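Local coordinates for protein beta-Lactamase/D-Alanine Carboxypeptidase (Pseudomonas syringae pv. tomato, PDB 5EVI) that probably hydrolyses beta-lactams to substituted beta-amino acids, as a class C (AmpC-type) beta-lactamase, at residues L77-Q82 with Q253-D258; T95-L100 with G163-R168. All blocks are in the same frame, centred on the assembly; numbering follows the deposited sequence.

Contact 1: L77-Q82 with Q253-D258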
loop_
_atom_site.group_PDB
_atom_site.type_symbol
_atom_site.label_atom_id
_atom_site.label_comp_id
_atom_site.label_asym_id
_atom_site.label_seq_id
_atom_site.Cartn_x
_atom_site.Cartn_y
_atom_site.Cartn_z
ATOM N N LEU D 77 -5.972 3.025 8.729
ATOM C CA LEU D 77 -7.026 2.590 9.677
ATOM C C LEU D 77 -6.478 2.580 11.104
ATOM O O LEU D 77 -7.091 3.140 12.012
ATOM C CB LEU D 77 -7.557 1.199 9.317
ATOM C CG LEU D 77 -8.884 0.775 9.952
ATOM C CD1 LEU D 77 -10.048 1.411 9.199
ATOM C CD2 LEU D 77 -9.016 -0.745 9.961
ATOM N N ALA D 78 -5.312 1.967 11.294
ATOM C CA ALA D 78 -4.677 1.928 12.627
ATOM C C ALA D 78 -4.315 3.328 13.173
ATOM O O ALA D 78 -4.556 3.622 14.358
ATOM C CB ALA D 78 -3.453 1.040 12.592
ATOM N N THR D 79 -3.764 4.202 12.324
ATOM C CA THR D 79 -3.431 5.564 12.779
ATOM C C THR D 79 -4.671 6.453 12.952
ATOM O O THR D 79 -4.615 7.449 13.669
ATOM C CB THR D 79 -2.435 6.291 11.851
ATOM O OG1 THR D 79 -3.027 6.489 10.566
ATOM C CG2 THR D 79 -1.118 5.512 11.738
ATOM N N TRP D 80 -5.775 6.103 12.290
ATOM C CA TRP D 80 -7.049 6.792 12.508
ATOM C C TRP D 80 -7.615 6.376 13.874
ATOM O O TRP D 80 -8.136 7.213 14.602
ATOM C CB TRP D 80 -8.029 6.488 11.375
ATOM C CG TRP D 80 -9.242 7.388 11.268
ATOM C CD1 TRP D 80 -9.313 8.721 11.545
ATOM C CD2 TRP D 80 -10.537 7.008 10.796
ATOM N NE1 TRP D 80 -10.582 9.193 11.292
ATOM C CE2 TRP D 80 -11.352 8.161 10.826
ATOM C CE3 TRP D 80 -11.089 5.800 10.352
ATOM C CZ2 TRP D 80 -12.698 8.136 10.443
ATOM C CZ3 TRP D 80 -12.415 5.774 9.967
ATOM C CH2 TRP D 80 -13.209 6.930 10.011
ATOM N N ALA D 81 -7.488 5.096 14.227
ATOM C CA ALA D 81 -7.827 4.636 15.585
ATOM C C ALA D 81 -7.004 5.376 16.652
ATOM O O ALA D 81 -7.555 5.812 17.669
ATOM C CB ALA D 81 -7.640 3.130 15.712
ATOM N N GLN D 82 -5.702 5.532 16.395
ATOM C CA GLN D 82 -4.795 6.297 17.272
ATOM C C GLN D 82 -5.188 7.772 17.411
ATOM O O GLN D 82 -5.129 8.333 18.508
ATOM C CB GLN D 82 -3.343 6.223 16.773
ATOM C CG GLN D 82 -2.331 6.834 17.740
ATOM C CD GLN D 82 -0.890 6.576 17.347
ATOM O OE1 GLN D 82 -0.570 6.437 16.167
ATOM N NE2 GLN D 82 -0.007 6.528 18.339
ATOM N N GLN D 253 -6.959 13.944 9.252
ATOM C CA GLN D 253 -5.716 14.636 8.861
ATOM C C GLN D 253 -4.508 14.051 9.565
ATOM O O GLN D 253 -3.539 13.669 8.934
ATOM C CB GLN D 253 -5.785 16.142 9.180
ATOM C CG GLN D 253 -6.657 16.951 8.232
ATOM C CD GLN D 253 -5.937 17.410 6.972
ATOM O OE1 GLN D 253 -6.491 17.362 5.871
ATOM N NE2 GLN D 253 -4.691 17.870 7.132
ATOM N N ARG D 254 -4.563 13.990 10.887
ATOM C CA ARG D 254 -3.489 13.365 11.666
ATOM C C ARG D 254 -3.218 11.918 11.235
ATOM O O ARG D 254 -2.051 11.515 11.159
ATOM C CB ARG D 254 -3.829 13.402 13.146
ATOM C CG ARG D 254 -2.731 12.853 14.008
ATOM C CD ARG D 254 -3.207 12.455 15.377
ATOM N NE ARG D 254 -2.217 11.602 16.025
ATOM C CZ ARG D 254 -2.241 11.270 17.307
ATOM N NH1 ARG D 254 -1.287 10.492 17.783
ATOM N NH2 ARG D 254 -3.189 11.733 18.124
ATOM N N ALA D 255 -4.294 11.156 10.994
ATOM C CA ALA D 255 -4.203 9.749 10.524
ATOM C C ALA D 255 -3.403 9.608 9.257
ATOM O O ALA D 255 -2.530 8.749 9.180
ATOM C CB ALA D 255 -5.581 9.128 10.332
ATOM N N LEU D 256 -3.694 10.425 8.250
ATOM C CA LEU D 256 -2.928 10.357 7.001
ATOM C C LEU D 256 -1.444 10.689 7.228
ATOM O O LEU D 256 -0.578 10.011 6.695
ATOM C CB LEU D 256 -3.514 11.303 5.946
ATOM C CG LEU D 256 -4.962 11.018 5.514
ATOM C CD1 LEU D 256 -5.659 12.311 5.098
ATOM C CD2 LEU D 256 -5.038 9.969 4.418
ATOM N N SER D 257 -1.168 11.729 8.021
ATOM C CA SER D 257 0.198 12.212 8.244
ATOM C C SER D 257 1.038 11.205 9.047
ATOM O O SER D 257 2.216 10.948 8.723
ATOM C CB SER D 257 0.148 13.557 8.972
ATOM O OG SER D 257 1.441 14.081 9.149
ATOM N N ASP D 258 0.428 10.614 10.080
ATOM C CA ASP D 258 1.167 9.687 10.974
ATOM C C ASP D 258 1.630 8.379 10.299
ATOM O O ASP D 258 2.638 7.785 10.722
ATOM C CB ASP D 258 0.381 9.381 12.268
ATOM C CG ASP D 258 0.194 10.626 13.169
ATOM O OD1 ASP D 258 0.821 11.674 12.870
ATOM O OD2 ASP D 258 -0.587 10.560 14.167
#
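The hydroxyl of T79 reaches across to the backbone of A255, and OG1 donates to A255 O at 2.7 Å. With chi1 at 64°, OG1 is turned between the backbone N and carbonyl carbon of T79, while CG2, anti to that carbon and beside the N, crosses the D258 side chain obliquely, 4.2 Å from its CB. The donor meets the A255 carbonyl well off its axis, at a C=O...OG1 angle of 115°, and tilted from its plane. T76 O, in T79's own helix, also lies within hydrogen-bonding reach, so two carbonyls compete for one proton of this buried hydroxyl. Next to it, the methyl of A255 points into the facing helix, 3.5 Å from W80 CA. CB and the pyrrole part of the indole stay by this methyl, which meets the ring obliquely, and W80 also packs on R181 and A185 of helix 174-186. Such a small side chain lets the axes of segments 77-82 and 253-258 come within 8.0 Å, in the helical region of the class C beta-lactamase fold; helix 70-83 starts at what is probably the SxxK motif of the active site. Toward the surface the contact turns polar. R254 extends off its helix toward Q82, and its NE forms a salt bridge to D258 OD2 at 2.7 Å, nearly in the guanidinium plane. That bond fixes how the guanidinium is rotated. The poorly ordered Q82 crosses the R254 side chain at about a right angle, their flat ends 31° apart, with CG 3.8 Å from R254 NH1. Q82 O sits over one guanidinium face.

Contact 2: T95-L100 with G163-R168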
loop_
_atom_site.group_PDB
_atom_site.type_symbol
_atom_site.label_atom_id
_atom_site.label_comp_id
_atom_site.label_asym_id
_atom_site.label_seq_id
_atom_site.Cartn_x
_atom_site.Cartn_y
_atom_site.Cartn_z
ATOM N N THR D 95 -1.922 -5.318 24.913
ATOM C CA THR D 95 -2.822 -4.236 25.345
ATOM C C THR D 95 -4.127 -4.160 24.535
ATOM O O THR D 95 -5.141 -3.675 25.050
ATOM C CB THR D 95 -2.128 -2.853 25.276
ATOM O OG1 THR D 95 -0.876 -2.911 25.963
ATOM C CG2 THR D 95 -2.997 -1.741 25.894
ATOM N N TYR D 96 -4.090 -4.605 23.274
ATOM C CA TYR D 96 -5.270 -4.594 22.394
ATOM C C TYR D 96 -5.696 -5.954 21.838
ATOM O O TYR D 96 -6.754 -6.038 21.213
ATOM C CB TYR D 96 -5.039 -3.638 21.223
ATOM C CG TYR D 96 -4.430 -2.335 21.634
ATOM C CD1 TYR D 96 -5.209 -1.329 22.198
ATOM C CD2 TYR D 96 -3.066 -2.110 21.479
ATOM C CE1 TYR D 96 -4.643 -0.127 22.589
ATOM C CE2 TYR D 96 -2.491 -0.916 21.864
ATOM C CZ TYR D 96 -3.283 0.070 22.418
ATOM O OH TYR D 96 -2.708 1.247 22.794
HETATM N N MSE D 97 -4.878 -6.994 22.025
HETATM C CA MSE D 97 -5.228 -8.358 21.625
HETATM C C MSE D 97 -5.179 -9.162 22.891
HETATM O O MSE D 97 -4.099 -9.598 23.303
HETATM C CB MSE D 97 -4.261 -8.949 20.587
HETATM C CG MSE D 97 -4.705 -8.713 19.148
HETATM SE SE MSE D 97 -6.423 -9.594 18.718
HETATM C CE MSE D 97 -5.815 -11.464 18.801
ATOM N N PRO D 98 -6.338 -9.339 23.555
ATOM C CA PRO D 98 -6.383 -10.230 24.716
ATOM C C PRO D 98 -5.953 -11.682 24.431
ATOM O O PRO D 98 -5.239 -12.256 25.258
ATOM C CB PRO D 98 -7.845 -10.150 25.182
ATOM C CG PRO D 98 -8.348 -8.858 24.648
ATOM C CD PRO D 98 -7.613 -8.620 23.365
ATOM N N PRO D 99 -6.341 -12.262 23.267
ATOM C CA PRO D 99 -5.849 -13.623 22.958
ATOM C C PRO D 99 -4.313 -13.814 22.874
ATOM O O PRO D 99 -3.848 -14.958 22.887
ATOM C CB PRO D 99 -6.501 -13.934 21.601
ATOM C CG PRO D 99 -7.709 -13.072 21.551
ATOM C CD PRO D 99 -7.332 -11.811 22.269
ATOM N N LEU D 100 -3.547 -12.722 22.785
ATOM C CA LEU D 100 -2.081 -12.778 22.748
ATOM C C LEU D 100 -1.411 -12.206 24.011
ATOM O O LEU D 100 -0.344 -11.600 23.922
ATOM C CB LEU D 100 -1.575 -12.033 21.505
ATOM C CG LEU D 100 -2.209 -12.417 20.166
ATOM C CD1 LEU D 100 -1.711 -11.488 19.070
ATOM C CD2 LEU D 100 -1.918 -13.871 19.820
ATOM N N GLY D 163 -4.336 -4.566 11.056
ATOM C CA GLY D 163 -5.741 -4.370 10.680
ATOM C C GLY D 163 -6.739 -4.993 11.651
ATOM O O GLY D 163 -7.796 -4.409 11.919
ATOM N N VAL D 164 -6.397 -6.171 12.180
ATOM C CA VAL D 164 -7.228 -6.872 13.174
ATOM C C VAL D 164 -7.274 -6.092 14.496
ATOM O O VAL D 164 -8.344 -5.969 15.099
ATOM C CB VAL D 164 -6.749 -8.336 13.399
ATOM C CG1 VAL D 164 -7.482 -9.001 14.562
ATOM C CG2 VAL D 164 -6.939 -9.160 12.132
ATOM N N ILE D 165 -6.125 -5.571 14.935
ATOM C CA ILE D 165 -6.046 -4.696 16.123
ATOM C C ILE D 165 -6.816 -3.376 15.925
ATOM O O ILE D 165 -7.514 -2.934 16.837
ATOM C CB ILE D 165 -4.570 -4.416 16.537
ATOM C CG1 ILE D 165 -3.939 -5.688 17.112
ATOM C CG2 ILE D 165 -4.473 -3.293 17.575
ATOM C CD1 ILE D 165 -2.443 -5.613 17.349
ATOM N N ALA D 166 -6.689 -2.761 14.748
ATOM C CA ALA D 166 -7.345 -1.471 14.457
ATOM C C ALA D 166 -8.876 -1.565 14.389
ATOM O O ALA D 166 -9.576 -0.678 14.882
ATOM C CB ALA D 166 -6.798 -0.874 13.168
ATOM N N ALA D 167 -9.385 -2.630 13.770
ATOM C CA ALA D 167 -10.830 -2.874 13.677
ATOM C C ALA D 167 -11.433 -3.272 15.028
ATOM O O ALA D 167 -12.528 -2.833 15.373
ATOM C CB ALA D 167 -11.118 -3.946 12.637
ATOM N N ARG D 168 -10.713 -4.100 15.782
ATOM C CA ARG D 168 -11.128 -4.507 17.132
ATOM C C ARG D 168 -11.195 -3.338 18.132
ATOM O O ARG D 168 -12.033 -3.356 19.040
ATOM C CB ARG D 168 -10.219 -5.628 17.651
ATOM C CG ARG D 168 -10.680 -6.276 18.946
ATOM C CD ARG D 168 -10.083 -7.666 19.098
ATOM N NE ARG D 168 -10.406 -8.276 20.388
ATOM C CZ ARG D 168 -10.191 -9.556 20.709
ATOM N NH1 ARG D 168 -9.647 -10.408 19.837
ATOM N NH2 ARG D 168 -10.525 -9.997 21.920
HETATM O O HOH W 1 -7.937 -3.840 19.599
#
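R168 lays its long side chain against the turn formed by M97, P98 and P99, packing the connection between helices 70-83 and 112-115 onto helix 156-169. CG is anti to the backbone N (chi1 -171°), and from there to NE the chain is extended, carrying its tip from CB out over the loop. CD is the first atom to meet the other segment, 4.2 Å from the selenium of M97, a selenomethionine. NE follows at 4.1 Å from P98 CD, and the same proline carbon lies over one face of the guanidinium, toward its rim. NH1 is nearest M97 SE, at 3.5 Å, and NH2 nearest P98 CD, also at 3.5 Å, while P99 CD lies close to both nitrogens. Beneath this arm the packing is apolar. M97 bends at chi2 and chi3, and its CG contacts I165 CG1 at 3.7 Å; CG2, the other branch of I165, meets Y96 CB at 3.7 Å. The Y96 ring leads away to bond S88 O through its hydroxyl. One water donates to both Y96 O and I165 O, joining the two backbones. The guanidinium's nearest loop neighbours are proline carbons and the selenium, with Y96 O farther off, which implies van der Waals contact between its flat group and proline CH groups; in this exposed arginine the N-H groups can probably still be hydrated.

The centres of the two contacts lie about 17 Å apart, and helices 70-83 and 156-169 join them directly: A78 CA of contact 1 packs on A166 CB of contact 2 at 3.6 Å, with L77 alongside. Along the chain the order is 77-82, 95-100, 163-168 and 253-258, so contact 2 falls wholly between the two halves of contact 1. Helix 70-83, which begins near the probable SxxK active-site motif, is therefore flanked by two helices from later in the chain, 250-258 on one part of its surface and 156-169 on another. Through helix 156-169 the peripheral 95-100 loop is linked to it.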